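Local coordinates for protein branched-chain-amino-acid aminotransferase (Deinococcus radiodurans, PDB 3UZO) that probably transfers the amino group of leucine, valine or isoleucine to 2-oxoglutarate, using pyridoxal 5'-phosphate as cofactor, at residues Gln73-Gly78 and Met103-Leu108; Phe92-Asn97 and Gln117-Cys122; Pro146-Val151 and Phe163-Phe168; Thr183-Ser188 and Asp224-Asp229. All coordinates share one frame; numbering follows the deposited sequence.

Contact 1 (Gln73-Gly78 and Met103-Leu108); sequences QQCFEG and MSCRRL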
loop_
_atom_site.group_PDB
_atom_site.type_symbol
_atom_site.label_atom_id
_atom_site.label_comp_id
_atom_site.label_asym_id
_atom_site.label_seq_id
_atom_site.Cartn_x
_atom_site.Cartn_y
_atom_site.Cartn_z
ATOM N N GLN A 73 -0.598 -6.643 -0.607
ATOM C CA GLN A 73 0.513 -7.580 -0.770
ATOM C C GLN A 73 0.741 -7.740 -2.264
ATOM O O GLN A 73 0.197 -8.634 -2.913
ATOM C CB GLN A 73 0.204 -8.926 -0.123
ATOM C CG GLN A 73 1.377 -9.894 -0.207
ATOM C CD GLN A 73 1.208 -11.101 0.689
ATOM O OE1 GLN A 73 0.168 -11.771 0.663
ATOM N NE2 GLN A 73 2.235 -11.390 1.492
ATOM N N GLN A 74 1.565 -6.850 -2.795
ATOM C CA GLN A 74 1.841 -6.805 -4.219
ATOM C C GLN A 74 3.135 -6.024 -4.420
ATOM O O GLN A 74 3.464 -5.147 -3.626
ATOM C CB GLN A 74 0.697 -6.053 -4.895
ATOM C CG GLN A 74 0.589 -4.605 -4.365
ATOM C CD GLN A 74 -0.648 -3.858 -4.845
ATOM O OE1 GLN A 74 -0.548 -2.734 -5.344
ATOM N NE2 GLN A 74 -1.819 -4.473 -4.683
ATOM N N CYS A 75 3.865 -6.337 -5.483
ATOM C CA CYS A 75 5.086 -5.614 -5.789
ATOM C C CYS A 75 5.284 -5.749 -7.283
ATOM O O CYS A 75 4.711 -6.641 -7.915
ATOM C CB CYS A 75 6.284 -6.184 -5.018
ATOM S SG CYS A 75 6.928 -7.770 -5.608
ATOM N N PHE A 76 6.085 -4.870 -7.860
ATOM C CA PHE A 76 6.290 -4.939 -9.293
ATOM C C PHE A 76 7.616 -4.361 -9.723
ATOM O O PHE A 76 8.337 -3.742 -8.938
ATOM C CB PHE A 76 5.148 -4.213 -10.018
ATOM C CG PHE A 76 5.197 -2.706 -9.889
ATOM C CD1 PHE A 76 5.746 -1.927 -10.900
ATOM C CD2 PHE A 76 4.685 -2.076 -8.763
ATOM C CE1 PHE A 76 5.782 -0.532 -10.792
ATOM C CE2 PHE A 76 4.718 -0.677 -8.643
ATOM C CZ PHE A 76 5.263 0.090 -9.653
ATOM N N GLU A 77 7.940 -4.597 -10.984
ATOM C CA GLU A 77 9.163 -4.092 -11.566
ATOM C C GLU A 77 8.828 -3.391 -12.867
ATOM O O GLU A 77 7.684 -3.422 -13.331
ATOM C CB GLU A 77 10.145 -5.229 -11.838
ATOM C CG GLU A 77 11.082 -5.516 -10.675
ATOM C CD GLU A 77 11.903 -4.302 -10.280
ATOM O OE1 GLU A 77 12.329 -3.554 -11.178
ATOM O OE2 GLU A 77 12.134 -4.105 -9.067
ATOM N N GLY A 78 9.838 -2.761 -13.449
ATOM C CA GLY A 78 9.658 -2.058 -14.700
ATOM C C GLY A 78 10.987 -2.017 -15.419
ATOM O O GLY A 78 11.972 -1.545 -14.862
ATOM N N MET A 103 13.993 -8.349 -3.224
ATOM C CA MET A 103 13.967 -7.554 -2.005
ATOM C C MET A 103 12.553 -7.060 -1.723
ATOM O O MET A 103 12.132 -7.021 -0.570
ATOM C CB MET A 103 14.948 -6.381 -2.096
ATOM C CG MET A 103 16.408 -6.813 -1.996
ATOM S SD MET A 103 16.704 -8.042 -0.669
ATOM C CE MET A 103 17.104 -6.965 0.740
ATOM N N SER A 104 11.816 -6.686 -2.768
ATOM C CA SER A 104 10.437 -6.237 -2.580
ATOM C C SER A 104 9.612 -7.402 -2.035
ATOM O O SER A 104 8.841 -7.239 -1.085
ATOM C CB SER A 104 9.824 -5.760 -3.906
ATOM O OG SER A 104 10.444 -4.572 -4.370
ATOM N N CYS A 105 9.778 -8.579 -2.636
ATOM C CA CYS A 105 9.047 -9.765 -2.198
ATOM C C CYS A 105 9.354 -10.083 -0.743
ATOM O O CYS A 105 8.453 -10.328 0.065
ATOM C CB CYS A 105 9.407 -10.978 -3.060
ATOM S SG CYS A 105 8.613 -11.009 -4.684
ATOM N N ARG A 106 10.639 -10.087 -0.418
ATOM C CA ARG A 106 11.070 -10.386 0.938
ATOM C C ARG A 106 10.394 -9.453 1.941
ATOM O O ARG A 106 9.923 -9.895 2.989
ATOM C CB ARG A 106 12.586 -10.234 1.027
ATOM C CG ARG A 106 13.255 -11.140 2.034
ATOM C CD ARG A 106 14.747 -11.115 1.804
ATOM N NE ARG A 106 15.041 -11.302 0.389
ATOM C CZ ARG A 106 16.237 -11.116 -0.158
ATOM N NH1 ARG A 106 17.259 -10.735 0.596
ATOM N NH2 ARG A 106 16.410 -11.312 -1.457
ATOM N N ARG A 107 10.335 -8.166 1.609
ATOM C CA ARG A 107 9.742 -7.163 2.492
ATOM C C ARG A 107 8.261 -7.381 2.786
ATOM O O ARG A 107 7.773 -6.976 3.841
ATOM C CB ARG A 107 9.960 -5.755 1.920
ATOM C CG ARG A 107 9.496 -4.618 2.827
ATOM C CD ARG A 107 10.128 -4.702 4.230
ATOM N NE ARG A 107 9.908 -3.492 5.031
ATOM C CZ ARG A 107 8.819 -3.226 5.754
ATOM N NH1 ARG A 107 7.805 -4.076 5.808
ATOM N NH2 ARG A 107 8.748 -2.091 6.436
ATOM N N LEU A 108 7.548 -8.025 1.866
ATOM C CA LEU A 108 6.129 -8.286 2.067
ATOM C C LEU A 108 5.819 -9.765 2.310
ATOM O O LEU A 108 4.673 -10.199 2.178
ATOM C CB LEU A 108 5.326 -7.783 0.870
ATOM C CG LEU A 108 5.377 -6.271 0.623
ATOM C CD1 LEU A 108 4.295 -5.897 -0.385
ATOM C CD2 LEU A 108 5.152 -5.521 1.924
HETATM O O HOH W 1 10.228 -4.980 -6.978
#
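C75 and S104 meet at the tight centre of this buried contact, their CB atoms 3.7 Å apart. The thiol of C75 sits between its own backbone N and carbonyl carbon (chi1 74°). From there SG reaches across to the thiol of C105, with SG to SG at 3.8 Å, a van der Waals contact too long for a disulfide. One turn further on, a methyl of L108 presses on the strand backbone, CD1 lying 3.4 Å from Q74 O. That carbonyl oxygen is buried here and finds no polar partner. At the same end Q73 stretches its extended side chain past the helix terminus, and its NE2 donates to L108 O at 2.8 Å. The acceptor lies almost in the amide plane, and the donor comes in nearly along the C=O axis. Q73 OE1 accepts from T67 and A160, and NE2 also bonds T159, so both ends of the amide are gripped. L108 is the first residue to leave helical geometry, so the acceptor is the carbonyl just past the C-terminus of helix 94-107. The helix packs along strand 74-83 of the antiparallel sheet, beside the cofactor site: S104 OG bonds to K202 N, and the F76 ring lines the glutamate pocket on the other side of the strand. Toward E77 the packing is looser and a water fills in, bonded to F76 O, E77 OE2 and S104 OG. E77 also forms a salt bridge with R100, a cofactor-binding residue. Facing away from the strand, M103 and R106 lie on the solvent side, while R107 reaches A209 of the second subunit.

Contact 2 (Phe92-Asn97 and Gln117-Cys122); sequences FRPDQN and QFIDAC
F118 lays its ring against the first turn of helix 94-107, where it meets P94 and N97. Its CB leaves helix 115-128 pointing at that turn, and with chi1 at -177° CG swings away from the backbone N. This carries the ring from one helix to the other. Along one side of the ring, CD2 and then CE2 pass the carbonyl of P94, with CE2 3.9 Å from P94 O. At the tip CZ comes 3.8 Å from N97 CB, and the backbone carbon of N97 lies over one face of the ring. The two helices follow each other in the chain and pack on the same antiparallel sheet, so the ring also reaches that sheet, touching F165 with its other side and P146 and E77 near its tip. R93 takes the N-cap position of the first helix, and P94 stands in its first turn, a place where a proline needs no N-H to give. I119 flanks the ring contact with a sparser apolar one: its CG1 is 4.3 Å from P94 CB, and CD1 extends to the backbone of D95, 4.2 Å from D95 N. No hydrogen bond joins the two segments. The nearest atoms of the N97 side chain and the bound cofactor are about 5 Å apart.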
loop_
_atom_site.group_PDB
_atom_site.type_symbol
_atom_site.label_atom_id
_atom_site.label_comp_id
_atom_site.label_asym_id
_atom_site.label_seq_id
_atom_site.Cartn_x
_atom_site.Cartn_y
_atom_site.Cartn_z
ATOM N N PHE A 92 17.831 -4.208 -20.936
ATOM C CA PHE A 92 18.724 -3.465 -20.045
ATOM C C PHE A 92 18.735 -3.903 -18.578
ATOM O O PHE A 92 17.724 -3.825 -17.879
ATOM C CB PHE A 92 18.369 -1.973 -20.134
ATOM C CG PHE A 92 19.305 -1.070 -19.384
ATOM C CD1 PHE A 92 20.596 -0.826 -19.860
ATOM C CD2 PHE A 92 18.892 -0.439 -18.216
ATOM C CE1 PHE A 92 21.462 0.044 -19.184
ATOM C CE2 PHE A 92 19.748 0.434 -17.524
ATOM C CZ PHE A 92 21.034 0.678 -18.008
ATOM N N ARG A 93 19.898 -4.360 -18.126
ATOM C CA ARG A 93 20.118 -4.810 -16.752
ATOM C C ARG A 93 18.969 -5.554 -16.046
ATOM O O ARG A 93 18.628 -5.239 -14.897
ATOM C CB ARG A 93 20.549 -3.603 -15.902
ATOM C CG ARG A 93 21.636 -2.759 -16.554
ATOM C CD ARG A 93 22.290 -1.809 -15.562
ATOM N NE ARG A 93 23.102 -2.542 -14.593
ATOM C CZ ARG A 93 23.689 -2.000 -13.534
ATOM N NH1 ARG A 93 23.561 -0.701 -13.285
ATOM N NH2 ARG A 93 24.409 -2.763 -12.725
ATOM N N PRO A 94 18.381 -6.576 -16.701
ATOM C CA PRO A 94 17.281 -7.315 -16.075
ATOM C C PRO A 94 17.660 -8.028 -14.778
ATOM O O PRO A 94 16.804 -8.283 -13.935
ATOM C CB PRO A 94 16.855 -8.288 -17.171
ATOM C CG PRO A 94 18.169 -8.583 -17.861
ATOM C CD PRO A 94 18.773 -7.203 -17.979
ATOM N N ASP A 95 18.941 -8.341 -14.620
ATOM C CA ASP A 95 19.417 -8.987 -13.404
ATOM C C ASP A 95 19.209 -8.055 -12.203
ATOM O O ASP A 95 18.923 -8.503 -11.096
ATOM C CB ASP A 95 20.904 -9.334 -13.543
ATOM C CG ASP A 95 21.785 -8.104 -13.725
ATOM O OD1 ASP A 95 21.634 -7.385 -14.743
ATOM O OD2 ASP A 95 22.629 -7.856 -12.842
ATOM N N GLN A 96 19.353 -6.755 -12.429
ATOM C CA GLN A 96 19.170 -5.783 -11.353
ATOM C C GLN A 96 17.706 -5.768 -10.908
ATOM O O GLN A 96 17.414 -5.747 -9.714
ATOM C CB GLN A 96 19.612 -4.393 -11.822
ATOM C CG GLN A 96 21.110 -4.297 -12.104
ATOM C CD GLN A 96 21.940 -4.649 -10.884
ATOM O OE1 GLN A 96 21.854 -3.988 -9.855
ATOM N NE2 GLN A 96 22.741 -5.704 -10.991
ATOM N N ASN A 97 16.788 -5.801 -11.873
ATOM C CA ASN A 97 15.356 -5.818 -11.561
ATOM C C ASN A 97 14.984 -7.089 -10.809
ATOM O O ASN A 97 14.191 -7.043 -9.877
ATOM C CB ASN A 97 14.519 -5.756 -12.840
ATOM C CG ASN A 97 14.703 -4.461 -13.592
ATOM O OD1 ASN A 97 13.992 -3.477 -13.363
ATOM N ND2 ASN A 97 15.664 -4.445 -14.482
ATOM N N GLN A 117 14.234 -17.541 -13.592
ATOM C CA GLN A 117 12.838 -17.496 -13.991
ATOM C C GLN A 117 12.378 -16.086 -14.344
ATOM O O GLN A 117 11.540 -15.906 -15.231
ATOM C CB GLN A 117 11.957 -18.079 -12.883
ATOM C CG GLN A 117 10.456 -18.106 -13.222
ATOM C CD GLN A 117 9.660 -19.015 -12.292
ATOM O OE1 GLN A 117 10.114 -19.352 -11.196
ATOM N NE2 GLN A 117 8.460 -19.406 -12.722
ATOM N N PHE A 118 12.932 -15.090 -13.662
ATOM C CA PHE A 118 12.545 -13.706 -13.913
ATOM C C PHE A 118 12.962 -13.273 -15.307
ATOM O O PHE A 118 12.148 -12.772 -16.102
ATOM C CB PHE A 118 13.181 -12.781 -12.865
ATOM C CG PHE A 118 12.775 -11.330 -12.989
ATOM C CD1 PHE A 118 11.787 -10.794 -12.164
ATOM C CD2 PHE A 118 13.393 -10.494 -13.917
ATOM C CE1 PHE A 118 11.424 -9.440 -12.260
ATOM C CE2 PHE A 118 13.035 -9.137 -14.021
ATOM C CZ PHE A 118 12.048 -8.613 -13.187
ATOM N N ILE A 119 14.240 -13.462 -15.604
ATOM C CA ILE A 119 14.775 -13.070 -16.895
ATOM C C ILE A 119 14.174 -13.926 -18.004
ATOM O O ILE A 119 13.878 -13.428 -19.092
ATOM C CB ILE A 119 16.311 -13.185 -16.914
ATOM C CG1 ILE A 119 16.911 -12.312 -15.804
ATOM C CG2 ILE A 119 16.851 -12.752 -18.266
ATOM C CD1 ILE A 119 18.437 -12.320 -15.751
ATOM N N ASP A 120 13.992 -15.214 -17.739
ATOM C CA ASP A 120 13.412 -16.079 -18.756
ATOM C C ASP A 120 11.991 -15.625 -19.079
ATOM O O ASP A 120 11.560 -15.690 -20.232
ATOM C CB ASP A 120 13.396 -17.537 -18.292
ATOM C CG ASP A 120 12.742 -18.453 -19.311
ATOM O OD1 ASP A 120 11.557 -18.797 -19.137
ATOM O OD2 ASP A 120 13.414 -18.808 -20.301
ATOM N N ALA A 121 11.266 -15.155 -18.065
ATOM C CA ALA A 121 9.898 -14.686 -18.285
ATOM C C ALA A 121 9.888 -13.441 -19.188
ATOM O O ALA A 121 9.091 -13.346 -20.117
ATOM C CB ALA A 121 9.219 -14.375 -16.948
ATOM N N CYS A 122 10.767 -12.481 -18.921
ATOM C CA CYS A 122 10.798 -11.297 -19.770
ATOM C C CYS A 122 11.247 -11.661 -21.195
ATOM O O CYS A 122 10.697 -11.141 -22.164
ATOM C CB CYS A 122 11.691 -10.208 -19.163
ATOM S SG CYS A 122 13.351 -10.719 -18.767
#

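Contact 3 (Pro146-Val151 and Phe163-Phe168); sequences PFVIGV and FIFSVF
A beta hairpin, formed by strands 141-151 and 162-172, brings F147 opposite S166 and I149 opposite I164 as its hydrogen-bonded antiparallel pairs. F147 N donates to S166 O at 2.8 Å and S166 N returns the bond to F147 O at 2.9 Å; I149 N to I164 O and I164 N to I149 O are both 3.0 Å. Between them, V148 CA points its hydrogen at I164 O, a CA-H...O contact of 3.2 Å. These strands are neighbours inside the antiparallel sheet, with strand 74-83 on one side and strand 39-45 on the other. P146, V148, F165 and V167 line the face covered by helix 115-128. There P146 CB packs 3.7 Å from V167 CG2, while F165 turns a ring edge to P146 CB and sets CD1 3.8 Å from V148 CG2. On the opposite face the ring of F147, folded back between its own N and carbonyl carbon (chi1 67°), leans across the strand until CE2 and CZ touch S166 CB. Its CE2 then meets F168 CD2 edge to edge at 3.8 Å, the two side chains crossing at about a right angle. I149 and I164 run side by side in the same direction. S166 OG bonds to Y40 O, and H70 of the second subunit packs against the F147 ring.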
loop_
_atom_site.group_PDB
_atom_site.type_symbol
_atom_site.label_atom_id
_atom_site.label_comp_id
_atom_site.label_asym_id
_atom_site.label_seq_id
_atom_site.Cartn_x
_atom_site.Cartn_y
_atom_site.Cartn_z
ATOM N N PRO A 146 6.732 -6.833 -14.788
ATOM C CA PRO A 146 6.686 -8.074 -14.010
ATOM C C PRO A 146 6.022 -7.688 -12.693
ATOM O O PRO A 146 6.234 -6.571 -12.203
ATOM C CB PRO A 146 8.164 -8.417 -13.786
ATOM C CG PRO A 146 8.905 -7.608 -14.832
ATOM C CD PRO A 146 8.113 -6.338 -14.903
ATOM N N PHE A 147 5.209 -8.577 -12.128
ATOM C CA PHE A 147 4.582 -8.275 -10.853
ATOM C C PHE A 147 4.197 -9.543 -10.117
ATOM O O PHE A 147 4.017 -10.593 -10.724
ATOM C CB PHE A 147 3.365 -7.343 -11.032
ATOM C CG PHE A 147 2.200 -7.963 -11.757
ATOM C CD1 PHE A 147 1.137 -8.515 -11.049
ATOM C CD2 PHE A 147 2.136 -7.935 -13.146
ATOM C CE1 PHE A 147 0.016 -9.027 -11.718
ATOM C CE2 PHE A 147 1.027 -8.445 -13.827
ATOM C CZ PHE A 147 -0.036 -8.991 -13.110
ATOM N N VAL A 148 4.124 -9.432 -8.797
ATOM C CA VAL A 148 3.776 -10.543 -7.920
ATOM C C VAL A 148 2.665 -10.078 -6.993
ATOM O O VAL A 148 2.742 -8.997 -6.411
ATOM C CB VAL A 148 4.994 -10.995 -7.064
ATOM C CG1 VAL A 148 4.603 -12.161 -6.154
ATOM C CG2 VAL A 148 6.152 -11.394 -7.986
ATOM N N ILE A 149 1.630 -10.900 -6.867
ATOM C CA ILE A 149 0.485 -10.575 -6.027
ATOM C C ILE A 149 0.073 -11.780 -5.198
ATOM O O ILE A 149 0.163 -12.921 -5.664
ATOM C CB ILE A 149 -0.738 -10.154 -6.883
ATOM C CG1 ILE A 149 -0.996 -11.205 -7.974
ATOM C CG2 ILE A 149 -0.493 -8.784 -7.507
ATOM C CD1 ILE A 149 -2.231 -10.953 -8.816
ATOM N N GLY A 150 -0.371 -11.514 -3.973
ATOM C CA GLY A 150 -0.832 -12.574 -3.096
ATOM C C GLY A 150 -2.272 -12.903 -3.458
ATOM O O GLY A 150 -3.102 -11.996 -3.601
ATOM N N VAL A 151 -2.581 -14.187 -3.611
ATOM C CA VAL A 151 -3.937 -14.587 -3.976
ATOM C C VAL A 151 -4.456 -15.754 -3.137
ATOM O O VAL A 151 -3.801 -16.181 -2.183
ATOM C CB VAL A 151 -4.013 -14.964 -5.466
ATOM C CG1 VAL A 151 -3.551 -13.780 -6.328
ATOM C CG2 VAL A 151 -3.163 -16.193 -5.734
ATOM N N PHE A 163 0.372 -17.297 -4.598
ATOM C CA PHE A 163 0.807 -16.089 -5.281
ATOM C C PHE A 163 0.836 -16.282 -6.785
ATOM O O PHE A 163 0.899 -17.407 -7.292
ATOM C CB PHE A 163 2.212 -15.676 -4.821
ATOM C CG PHE A 163 2.345 -15.522 -3.336
ATOM C CD1 PHE A 163 2.506 -16.637 -2.517
ATOM C CD2 PHE A 163 2.279 -14.260 -2.750
ATOM C CE1 PHE A 163 2.594 -16.498 -1.132
ATOM C CE2 PHE A 163 2.365 -14.112 -1.370
ATOM C CZ PHE A 163 2.521 -15.231 -0.559
ATOM N N ILE A 164 0.784 -15.163 -7.493
ATOM C CA ILE A 164 0.870 -15.175 -8.936
ATOM C C ILE A 164 2.026 -14.259 -9.336
ATOM O O ILE A 164 2.251 -13.206 -8.722
ATOM C CB ILE A 164 -0.431 -14.656 -9.592
ATOM C CG1 ILE A 164 -1.502 -15.748 -9.570
ATOM C CG2 ILE A 164 -0.137 -14.181 -11.007
ATOM C CD1 ILE A 164 -2.824 -15.333 -10.207
ATOM N N PHE A 165 2.781 -14.690 -10.336
ATOM C CA PHE A 165 3.882 -13.898 -10.875
ATOM C C PHE A 165 3.532 -13.770 -12.341
ATOM O O PHE A 165 3.289 -14.775 -13.011
ATOM C CB PHE A 165 5.226 -14.610 -10.754
ATOM C CG PHE A 165 6.309 -14.008 -11.622
ATOM C CD1 PHE A 165 6.579 -12.642 -11.580
ATOM C CD2 PHE A 165 7.082 -14.815 -12.459
ATOM C CE1 PHE A 165 7.601 -12.087 -12.349
ATOM C CE2 PHE A 165 8.112 -14.269 -13.235
ATOM C CZ PHE A 165 8.371 -12.900 -13.178
ATOM N N SER A 166 3.501 -12.542 -12.844
ATOM C CA SER A 166 3.147 -12.337 -14.240
ATOM C C SER A 166 3.987 -11.240 -14.864
ATOM O O SER A 166 4.497 -10.357 -14.168
ATOM C CB SER A 166 1.655 -11.979 -14.343
ATOM O OG SER A 166 1.242 -11.781 -15.683
ATOM N N VAL A 167 4.154 -11.320 -16.177
ATOM C CA VAL A 167 4.897 -10.302 -16.907
ATOM C C VAL A 167 4.175 -9.997 -18.208
ATOM O O VAL A 167 3.963 -10.901 -19.025
ATOM C CB VAL A 167 6.351 -10.742 -17.283
ATOM C CG1 VAL A 167 7.089 -9.548 -17.923
ATOM C CG2 VAL A 167 7.111 -11.207 -16.055
ATOM N N PHE A 168 3.757 -8.745 -18.384
ATOM C CA PHE A 168 3.126 -8.342 -19.639
ATOM C C PHE A 168 3.947 -7.173 -20.160
ATOM O O PHE A 168 4.742 -6.579 -19.412
ATOM C CB PHE A 168 1.638 -7.975 -19.460
ATOM C CG PHE A 168 1.377 -6.744 -18.633
ATOM C CD1 PHE A 168 1.422 -5.469 -19.209
ATOM C CD2 PHE A 168 1.019 -6.860 -17.294
ATOM C CE1 PHE A 168 1.104 -4.328 -18.458
ATOM C CE2 PHE A 168 0.699 -5.722 -16.529
ATOM C CZ PHE A 168 0.740 -4.457 -17.119
#

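Contact 4 (Thr183-Ser188 and Asp224-Asp229); sequences TNFITS and DVIYLD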
loop_
_atom_site.group_PDB
_atom_site.type_symbol
_atom_site.label_atom_id
_atom_site.label_comp_id
_atom_site.label_asym_id
_atom_site.label_seq_id
_atom_site.Cartn_x
_atom_site.Cartn_y
_atom_site.Cartn_z
ATOM N N THR A 183 10.910 19.735 -17.001
ATOM C CA THR A 183 9.589 19.940 -16.429
ATOM C C THR A 183 9.802 20.365 -14.988
ATOM O O THR A 183 10.899 20.188 -14.440
ATOM C CB THR A 183 8.728 18.657 -16.461
ATOM O OG1 THR A 183 9.446 17.580 -15.851
ATOM C CG2 THR A 183 8.373 18.294 -17.887
ATOM N N ASN A 184 8.766 20.917 -14.371
ATOM C CA ASN A 184 8.875 21.389 -13.002
ATOM C C ASN A 184 8.228 20.459 -11.987
ATOM O O ASN A 184 7.291 19.719 -12.298
ATOM C CB ASN A 184 8.274 22.795 -12.891
ATOM C CG ASN A 184 8.829 23.745 -13.941
ATOM O OD1 ASN A 184 10.026 23.729 -14.235
ATOM N ND2 ASN A 184 7.962 24.583 -14.506
ATOM N N PHE A 185 8.752 20.497 -10.771
ATOM C CA PHE A 185 8.251 19.670 -9.688
ATOM C C PHE A 185 7.972 20.568 -8.483
ATOM O O PHE A 185 8.507 21.679 -8.391
ATOM C CB PHE A 185 9.280 18.585 -9.342
ATOM C CG PHE A 185 9.506 17.585 -10.450
ATOM C CD1 PHE A 185 10.174 17.951 -11.615
ATOM C CD2 PHE A 185 9.022 16.285 -10.339
ATOM C CE1 PHE A 185 10.356 17.035 -12.660
ATOM C CE2 PHE A 185 9.199 15.359 -11.376
ATOM C CZ PHE A 185 9.866 15.737 -12.538
ATOM N N ILE A 186 7.138 20.087 -7.567
ATOM C CA ILE A 186 6.769 20.864 -6.396
ATOM C C ILE A 186 6.812 20.050 -5.099
ATOM O O ILE A 186 6.488 18.859 -5.085
ATOM C CB ILE A 186 5.350 21.458 -6.594
ATOM C CG1 ILE A 186 4.958 22.324 -5.404
ATOM C CG2 ILE A 186 4.341 20.329 -6.825
ATOM C CD1 ILE A 186 3.674 23.153 -5.649
ATOM N N THR A 187 7.228 20.703 -4.018
ATOM C CA THR A 187 7.314 20.070 -2.708
ATOM C C THR A 187 5.907 19.794 -2.200
ATOM O O THR A 187 4.942 20.398 -2.672
ATOM C CB THR A 187 8.037 20.992 -1.695
ATOM O OG1 THR A 187 9.393 21.189 -2.110
ATOM C CG2 THR A 187 8.027 20.380 -0.305
ATOM N N SER A 188 5.793 18.876 -1.246
ATOM C CA SER A 188 4.502 18.531 -0.667
ATOM C C SER A 188 4.616 18.209 0.817
ATOM O O SER A 188 5.657 17.737 1.285
ATOM C CB SER A 188 3.901 17.320 -1.387
ATOM O OG SER A 188 2.660 16.962 -0.805
ATOM N N ASP A 224 5.147 16.465 -11.236
ATOM C CA ASP A 224 4.983 15.582 -10.092
ATOM C C ASP A 224 5.509 16.267 -8.832
ATOM O O ASP A 224 5.957 17.414 -8.861
ATOM C CB ASP A 224 5.771 14.287 -10.347
ATOM C CG ASP A 224 5.350 13.134 -9.441
ATOM O OD1 ASP A 224 6.060 12.102 -9.448
ATOM O OD2 ASP A 224 4.326 13.243 -8.730
ATOM N N VAL A 225 5.454 15.545 -7.723
ATOM C CA VAL A 225 5.932 16.059 -6.453
ATOM C C VAL A 225 7.325 15.510 -6.190
ATOM O O VAL A 225 7.647 14.389 -6.589
ATOM C CB VAL A 225 5.002 15.607 -5.282
ATOM C CG1 VAL A 225 5.688 15.832 -3.939
ATOM C CG2 VAL A 225 3.688 16.371 -5.331
ATOM N N ILE A 226 8.178 16.310 -5.567
ATOM C CA ILE A 226 9.480 15.791 -5.191
ATOM C C ILE A 226 9.312 15.705 -3.692
ATOM O O ILE A 226 9.021 16.703 -3.030
ATOM C CB ILE A 226 10.648 16.721 -5.550
ATOM C CG1 ILE A 226 10.842 16.735 -7.068
ATOM C CG2 ILE A 226 11.926 16.216 -4.891
ATOM C CD1 ILE A 226 12.094 17.446 -7.535
ATOM N N TYR A 227 9.460 14.497 -3.163
ATOM C CA TYR A 227 9.285 14.267 -1.742
ATOM C C TYR A 227 10.528 14.548 -0.908
ATOM O O TYR A 227 11.654 14.404 -1.382
ATOM C CB TYR A 227 8.802 12.831 -1.510
ATOM C CG TYR A 227 7.448 12.551 -2.137
ATOM C CD1 TYR A 227 7.326 12.266 -3.502
ATOM C CD2 TYR A 227 6.282 12.617 -1.372
ATOM C CE1 TYR A 227 6.066 12.052 -4.087
ATOM C CE2 TYR A 227 5.030 12.413 -1.942
ATOM C CZ TYR A 227 4.928 12.132 -3.297
ATOM O OH TYR A 227 3.682 11.942 -3.842
ATOM N N LEU A 228 10.291 14.956 0.338
ATOM C CA LEU A 228 11.347 15.263 1.292
ATOM C C LEU A 228 11.331 14.174 2.358
ATOM O O LEU A 228 10.354 13.433 2.464
ATOM C CB LEU A 228 11.085 16.626 1.936
ATOM C CG LEU A 228 10.895 17.797 0.970
ATOM C CD1 LEU A 228 10.628 19.084 1.747
ATOM C CD2 LEU A 228 12.136 17.930 0.102
ATOM N N ASP A 229 12.394 14.074 3.154
ATOM C CA ASP A 229 12.431 13.032 4.169
ATOM C C ASP A 229 11.208 13.161 5.074
ATOM O O ASP A 229 10.865 14.259 5.532
ATOM C CB ASP A 229 13.723 13.105 4.988
ATOM C CG ASP A 229 13.786 14.327 5.877
ATOM O OD1 ASP A 229 14.038 15.437 5.357
ATOM O OD2 ASP A 229 13.571 14.162 7.099
HETATM O O HOH W 2 7.318 15.169 1.047
HETATM O O HOH W 3 7.863 17.259 -0.656
#
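Two backbone hydrogen bonds tie I186 to segment 224-229. I186 N donates to D224 O at 3.2 Å, in the carbonyl plane, whereas I226 N reaches I186 O at 3.1 Å from well above the plane of that carbonyl, 49° out of it. One residue using both its N and O toward positions that flank V225 is the pattern of a parallel bridge. It closes a beta-alpha-beta unit in which helix 204-219 connects strand 183-186 to the short strand 224-225, at the edge of the mixed sheet. Apolar contacts then divide between two faces. On one, F185 crosses I226 at about a right angle, its CB only 3.3 Å from I226 CG1, and its ring comes down with CE2 3.7 Å from D224 CB. On the other, V225 CG1 wedges tightly against S188 CB at 3.5 Å. Farther along, T187 CG2 touches L228 CD1, while the T187 hydroxyl turns to H316. Water takes over where the two segments diverge: one molecule links S188 N with I226 O, 2.7 Å from each, and a second bridges S188 O and L228 N. The nearest atoms of the D224 side chain and the bound cofactor are about 7 Å apart.

Contacts 1, 2 and 3 form one continuous cluster, with centres 10 to 15 Å apart. Contacts 1 and 2 share helix 94-107, and their segments alternate along the chain. Contacts 1 and 3 are built on adjoining strands, 74-83 and 141-151, of the antiparallel sheet, and both also touch the second subunit. Helix 115-128 brings contact 2 onto that sheet through F118 and A121. Contact 4 comes last in the chain and stands apart in the mixed sheet, its centre 24 Å from that of contact 1 and 30 Å from those of contacts 2 and 3. Contacts 2 and 4 place side chains about 5 and 7 Å from the bound cofactor, nearest atoms, consistent with an active site between these two parts of the fold.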